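Long-range contact in ABC-type amino acid transport system, permease component (Caldanaerobacter subterraneus subsp. tengcongensis MB4, PDB 4YMU), which probably forms the membrane-spanning part of an ABC transporter that carries amino acids such as arginine across the cell membrane: residues Ile106-Asn119 with Val136-Leu149. Numbering follows the deposited sequence.
Sequences IIRAGIQAVDPGQN and VIIPQAIKNILPAL
CG2 of Ile-106 touches CG2 of Ile-145 and CB of Ala-148, 4.0 Å from each, and also meets CD2 of Leu-149; a chi1 of -89° sets this branch anti to the backbone N, on the side of these partners. At the other end of the contact, CD1 of Ile-137 lies 3.6 Å from CB of Asn-119, while its CG2 touches both methyls of Val-114, the two side chains crossing at about a right angle. Ile-137 and Ile-106 bury the most surface where helix 129-160 meets the last turns of helix 87-112, the turn after it and the first residues of helix 117-124.

At Gly-110, the axes of helix segments 106-112 and 136-149, whose N-to-C directions are 129° apart, can approach to 7.8 Å: a CB there would collide with Ile-145 CG1. The carbonyl oxygen of Gly-110 receives ND2 of Asn-144 at 2.8 Å, a nearly straight bond (171°) lying in the carbonyl plane on a lone pair, and a CA-H...O contact from Ala-141.

A second amide bridge joins Gln-140 NE2 to Gln-118 OE1 at 3.1 Å, the amide planes steeply turned against each other, and the same NE2 also donates to Val-136 O. Gln-118 NE2 bonds to the backbone of the chain of another protein, which packs here. A leucine in place of Gln-140 would probably leave Gln-118 OE1 and Val-136 O without this donor. In this ABC-permease fold, apolar ends thus flank a glycine-mediated close approach, and the two amide bonds, one to helix 87-112 and one to helix 117-124, probably set how both helices sit on helix 129-160.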
loop_
_atom_site.group_PDB
_atom_site.type_symbol
_atom_site.label_atom_id
_atom_site.label_comp_id
_atom_site.label_asym_id
_atom_site.label_seq_id
_atom_site.Cartn_x
_atom_site.Cartn_y
_atom_site.Cartn_z
ATOM N N ILE C 106 2.908 -16.487 5.299
ATOM C CA ILE C 106 2.758 -15.330 6.159
ATOM C C ILE C 106 4.125 -14.783 6.591
ATOM O O ILE C 106 4.363 -13.569 6.556
ATOM C CB ILE C 106 1.892 -15.651 7.384
ATOM C CG1 ILE C 106 0.423 -15.404 7.062
ATOM C CG2 ILE C 106 2.284 -14.801 8.581
ATOM C CD1 ILE C 106 -0.513 -16.059 8.059
ATOM N N ILE C 107 5.026 -15.678 6.968
ATOM C CA ILE C 107 6.357 -15.256 7.372
ATOM C C ILE C 107 7.102 -14.587 6.223
ATOM O O ILE C 107 7.651 -13.471 6.387
ATOM C CB ILE C 107 7.180 -16.423 7.918
ATOM C CG1 ILE C 107 6.536 -16.963 9.207
ATOM C CG2 ILE C 107 8.639 -15.996 8.118
ATOM C CD1 ILE C 107 7.267 -18.154 9.797
ATOM N N ARG C 108 7.121 -15.255 5.065
ATOM C CA ARG C 108 7.812 -14.678 3.908
ATOM C C ARG C 108 7.322 -13.266 3.580
ATOM O O ARG C 108 8.107 -12.389 3.208
ATOM C CB ARG C 108 7.680 -15.567 2.674
ATOM C CG ARG C 108 8.639 -15.196 1.566
ATOM C CD ARG C 108 8.075 -15.577 0.216
ATOM N NE ARG C 108 6.701 -15.103 0.066
ATOM C CZ ARG C 108 6.342 -13.831 -0.070
ATOM N NH1 ARG C 108 7.256 -12.868 -0.082
ATOM N NH2 ARG C 108 5.057 -13.517 -0.189
ATOM N N ALA C 109 6.022 -13.049 3.753
ATOM C CA ALA C 109 5.431 -11.777 3.379
ATOM C C ALA C 109 5.634 -10.726 4.466
ATOM O O ALA C 109 5.671 -9.533 4.176
ATOM C CB ALA C 109 3.967 -11.947 3.087
ATOM N N GLY C 110 5.776 -11.168 5.710
ATOM C CA GLY C 110 5.981 -10.243 6.806
ATOM C C GLY C 110 7.393 -9.702 6.718
ATOM O O GLY C 110 7.673 -8.573 7.130
ATOM N N ILE C 111 8.292 -10.541 6.205
ATOM C CA ILE C 111 9.656 -10.122 5.941
ATOM C C ILE C 111 9.708 -9.230 4.703
ATOM O O ILE C 111 10.329 -8.178 4.723
ATOM C CB ILE C 111 10.578 -11.325 5.747
ATOM C CG1 ILE C 111 10.702 -12.104 7.058
ATOM C CG2 ILE C 111 11.951 -10.883 5.283
ATOM C CD1 ILE C 111 11.534 -13.391 6.933
ATOM N N GLN C 112 9.038 -9.635 3.634
ATOM C CA GLN C 112 9.035 -8.842 2.404
ATOM C C GLN C 112 8.399 -7.454 2.602
ATOM O O GLN C 112 8.593 -6.544 1.793
ATOM C CB GLN C 112 8.271 -9.606 1.320
ATOM C CG GLN C 112 8.471 -9.119 -0.103
ATOM C CD GLN C 112 7.154 -9.115 -0.879
ATOM O OE1 GLN C 112 6.369 -10.072 -0.809
ATOM N NE2 GLN C 112 6.890 -8.019 -1.598
ATOM N N ALA C 113 7.677 -7.283 3.701
ATOM C CA ALA C 113 6.894 -6.077 3.903
ATOM C C ALA C 113 7.627 -4.997 4.676
ATOM O O ALA C 113 7.166 -3.871 4.720
ATOM C CB ALA C 113 5.588 -6.393 4.582
ATOM N N VAL C 114 8.745 -5.319 5.316
ATOM C CA VAL C 114 9.504 -4.245 5.951
ATOM C C VAL C 114 10.231 -3.455 4.856
ATOM O O VAL C 114 10.789 -4.051 3.923
ATOM C CB VAL C 114 10.466 -4.750 7.073
ATOM C CG1 VAL C 114 10.323 -6.224 7.266
ATOM C CG2 VAL C 114 11.909 -4.380 6.782
ATOM N N ASP C 115 10.191 -2.124 4.952
ATOM C CA ASP C 115 10.765 -1.265 3.908
ATOM C C ASP C 115 12.199 -1.665 3.627
ATOM O O ASP C 115 13.002 -1.716 4.550
ATOM C CB ASP C 115 10.760 0.187 4.358
ATOM C CG ASP C 115 11.167 1.144 3.249
ATOM O OD1 ASP C 115 10.319 1.959 2.811
ATOM O OD2 ASP C 115 12.353 1.120 2.846
ATOM N N PRO C 116 12.530 -1.919 2.346
ATOM C CA PRO C 116 13.860 -2.386 1.901
ATOM C C PRO C 116 14.988 -1.396 2.241
ATOM O O PRO C 116 16.184 -1.726 2.196
ATOM C CB PRO C 116 13.711 -2.543 0.386
ATOM C CG PRO C 116 12.449 -1.764 0.027
ATOM C CD PRO C 116 11.580 -1.751 1.233
ATOM N N GLY C 117 14.598 -0.174 2.574
ATOM C CA GLY C 117 15.546 0.832 3.004
ATOM C C GLY C 117 16.242 0.369 4.268
ATOM O O GLY C 117 17.430 0.613 4.448
ATOM N N GLN C 118 15.506 -0.316 5.140
ATOM C CA GLN C 118 16.074 -0.761 6.403
ATOM C C GLN C 118 17.301 -1.665 6.171
ATOM O O GLN C 118 18.365 -1.499 6.794
ATOM C CB GLN C 118 14.997 -1.467 7.218
ATOM C CG GLN C 118 13.868 -0.545 7.622
ATOM C CD GLN C 118 14.312 0.448 8.674
ATOM O OE1 GLN C 118 14.736 0.071 9.779
ATOM N NE2 GLN C 118 14.244 1.731 8.331
ATOM N N ASN C 119 17.149 -2.604 5.248
ATOM C CA ASN C 119 18.239 -3.488 4.889
ATOM C C ASN C 119 19.331 -2.682 4.227
ATOM O O ASN C 119 20.517 -2.883 4.516
ATOM C CB ASN C 119 17.756 -4.635 3.996
ATOM C CG ASN C 119 18.895 -5.398 3.359
ATOM O OD1 ASN C 119 19.670 -6.071 4.039
ATOM N ND2 ASN C 119 18.993 -5.312 2.034
ATOM N N VAL C 136 17.960 -5.738 12.649
ATOM C CA VAL C 136 17.113 -4.752 11.990
ATOM C C VAL C 136 15.844 -5.319 11.370
ATOM O O VAL C 136 14.740 -4.877 11.696
ATOM C CB VAL C 136 17.912 -3.921 10.910
ATOM C CG1 VAL C 136 16.980 -3.209 9.957
ATOM C CG2 VAL C 136 18.848 -2.929 11.577
ATOM N N ILE C 137 15.991 -6.291 10.477
ATOM C CA ILE C 137 14.856 -6.732 9.672
ATOM C C ILE C 137 13.876 -7.659 10.414
ATOM O O ILE C 137 12.668 -7.417 10.418
ATOM C CB ILE C 137 15.345 -7.384 8.366
ATOM C CG1 ILE C 137 16.322 -6.442 7.653
ATOM C CG2 ILE C 137 14.178 -7.804 7.506
ATOM C CD1 ILE C 137 17.191 -7.114 6.595
ATOM N N ILE C 138 14.398 -8.727 11.017
ATOM C CA ILE C 138 13.569 -9.719 11.737
ATOM C C ILE C 138 12.706 -9.148 12.877
ATOM O O ILE C 138 11.540 -9.528 13.002
ATOM C CB ILE C 138 14.409 -10.945 12.202
ATOM C CG1 ILE C 138 14.764 -11.808 10.991
ATOM C CG2 ILE C 138 13.671 -11.766 13.249
ATOM C CD1 ILE C 138 15.941 -12.682 11.216
ATOM N N PRO C 139 13.271 -8.250 13.718
ATOM C CA PRO C 139 12.420 -7.646 14.754
ATOM C C PRO C 139 11.195 -6.923 14.201
ATOM O O PRO C 139 10.174 -6.858 14.892
ATOM C CB PRO C 139 13.345 -6.611 15.402
ATOM C CG PRO C 139 14.727 -7.172 15.216
ATOM C CD PRO C 139 14.688 -7.846 13.866
ATOM N N GLN C 140 11.282 -6.421 12.971
ATOM C CA GLN C 140 10.189 -5.636 12.373
ATOM C C GLN C 140 9.239 -6.563 11.613
ATOM O O GLN C 140 7.999 -6.393 11.632
ATOM C CB GLN C 140 10.759 -4.530 11.456
ATOM C CG GLN C 140 11.627 -3.499 12.197
ATOM C CD GLN C 140 12.181 -2.416 11.286
ATOM O OE1 GLN C 140 11.436 -1.593 10.743
ATOM N NE2 GLN C 140 13.498 -2.426 11.096
ATOM N N ALA C 141 9.842 -7.544 10.942
ATOM C CA ALA C 141 9.083 -8.591 10.270
ATOM C C ALA C 141 8.152 -9.206 11.292
ATOM O O ALA C 141 6.969 -9.366 11.017
ATOM C CB ALA C 141 10.003 -9.664 9.685
ATOM N N ILE C 142 8.678 -9.477 12.489
ATOM C CA ILE C 142 7.882 -10.093 13.562
ATOM C C ILE C 142 6.605 -9.320 13.880
ATOM O O ILE C 142 5.535 -9.922 14.059
ATOM C CB ILE C 142 8.719 -10.358 14.840
ATOM C CG1 ILE C 142 9.462 -11.685 14.712
ATOM C CG2 ILE C 142 7.850 -10.365 16.086
ATOM C CD1 ILE C 142 10.738 -11.714 15.518
ATOM N N LYS C 143 6.713 -7.998 13.948
ATOM C CA LYS C 143 5.535 -7.170 14.177
ATOM C C LYS C 143 4.622 -7.193 12.965
ATOM O O LYS C 143 3.432 -6.907 13.077
ATOM C CB LYS C 143 5.906 -5.730 14.547
ATOM C CG LYS C 143 6.749 -5.626 15.814
ATOM C CD LYS C 143 7.222 -4.198 16.050
ATOM C CE LYS C 143 8.440 -4.133 16.974
ATOM N NZ LYS C 143 8.941 -2.724 17.130
ATOM N N ASN C 144 5.164 -7.525 11.797
ATOM C CA ASN C 144 4.268 -7.728 10.660
ATOM C C ASN C 144 3.532 -9.061 10.766
ATOM O O ASN C 144 2.386 -9.189 10.333
ATOM C CB ASN C 144 5.016 -7.679 9.328
ATOM C CG ASN C 144 5.510 -6.296 8.983
ATOM O OD1 ASN C 144 4.919 -5.288 9.385
ATOM N ND2 ASN C 144 6.583 -6.237 8.199
ATOM N N ILE C 145 4.201 -10.037 11.375
ATOM C CA ILE C 145 3.784 -11.426 11.340
ATOM C C ILE C 145 2.745 -11.759 12.403
ATOM O O ILE C 145 1.725 -12.391 12.099
ATOM C CB ILE C 145 5.001 -12.349 11.507
ATOM C CG1 ILE C 145 5.920 -12.238 10.290
ATOM C CG2 ILE C 145 4.557 -13.785 11.687
ATOM C CD1 ILE C 145 7.310 -12.807 10.516
ATOM N N LEU C 146 3.008 -11.337 13.639
ATOM C CA LEU C 146 2.103 -11.606 14.764
ATOM C C LEU C 146 0.614 -11.310 14.502
ATOM O O LEU C 146 -0.244 -12.114 14.858
ATOM C CB LEU C 146 2.570 -10.901 16.045
ATOM C CG LEU C 146 3.903 -11.372 16.637
ATOM C CD1 LEU C 146 4.201 -10.650 17.944
ATOM C CD2 LEU C 146 3.936 -12.878 16.829
ATOM N N PRO C 147 0.292 -10.160 13.886
ATOM C CA PRO C 147 -1.141 -9.945 13.667
ATOM C C PRO C 147 -1.726 -10.892 12.622
ATOM O O PRO C 147 -2.924 -11.167 12.662
ATOM C CB PRO C 147 -1.200 -8.508 13.130
ATOM C CG PRO C 147 0.058 -7.878 13.561
ATOM C CD PRO C 147 1.079 -8.971 13.523
ATOM N N ALA C 148 -0.902 -11.384 11.703
ATOM C CA ALA C 148 -1.423 -12.209 10.624
ATOM C C ALA C 148 -1.517 -13.663 11.087
ATOM O O ALA C 148 -2.300 -14.450 10.548
ATOM C CB ALA C 148 -0.567 -12.074 9.364
ATOM N N LEU C 149 -0.705 -14.000 12.086
ATOM C CA LEU C 149 -0.806 -15.266 12.789
ATOM C C LEU C 149 -2.115 -15.294 13.569
ATOM O O LEU C 149 -2.885 -16.265 13.479
ATOM C CB LEU C 149 0.371 -15.435 13.751
ATOM C CG LEU C 149 1.725 -15.788 13.132
ATOM C CD1 LEU C 149 2.719 -16.251 14.193
ATOM C CD2 LEU C 149 1.552 -16.852 12.061
#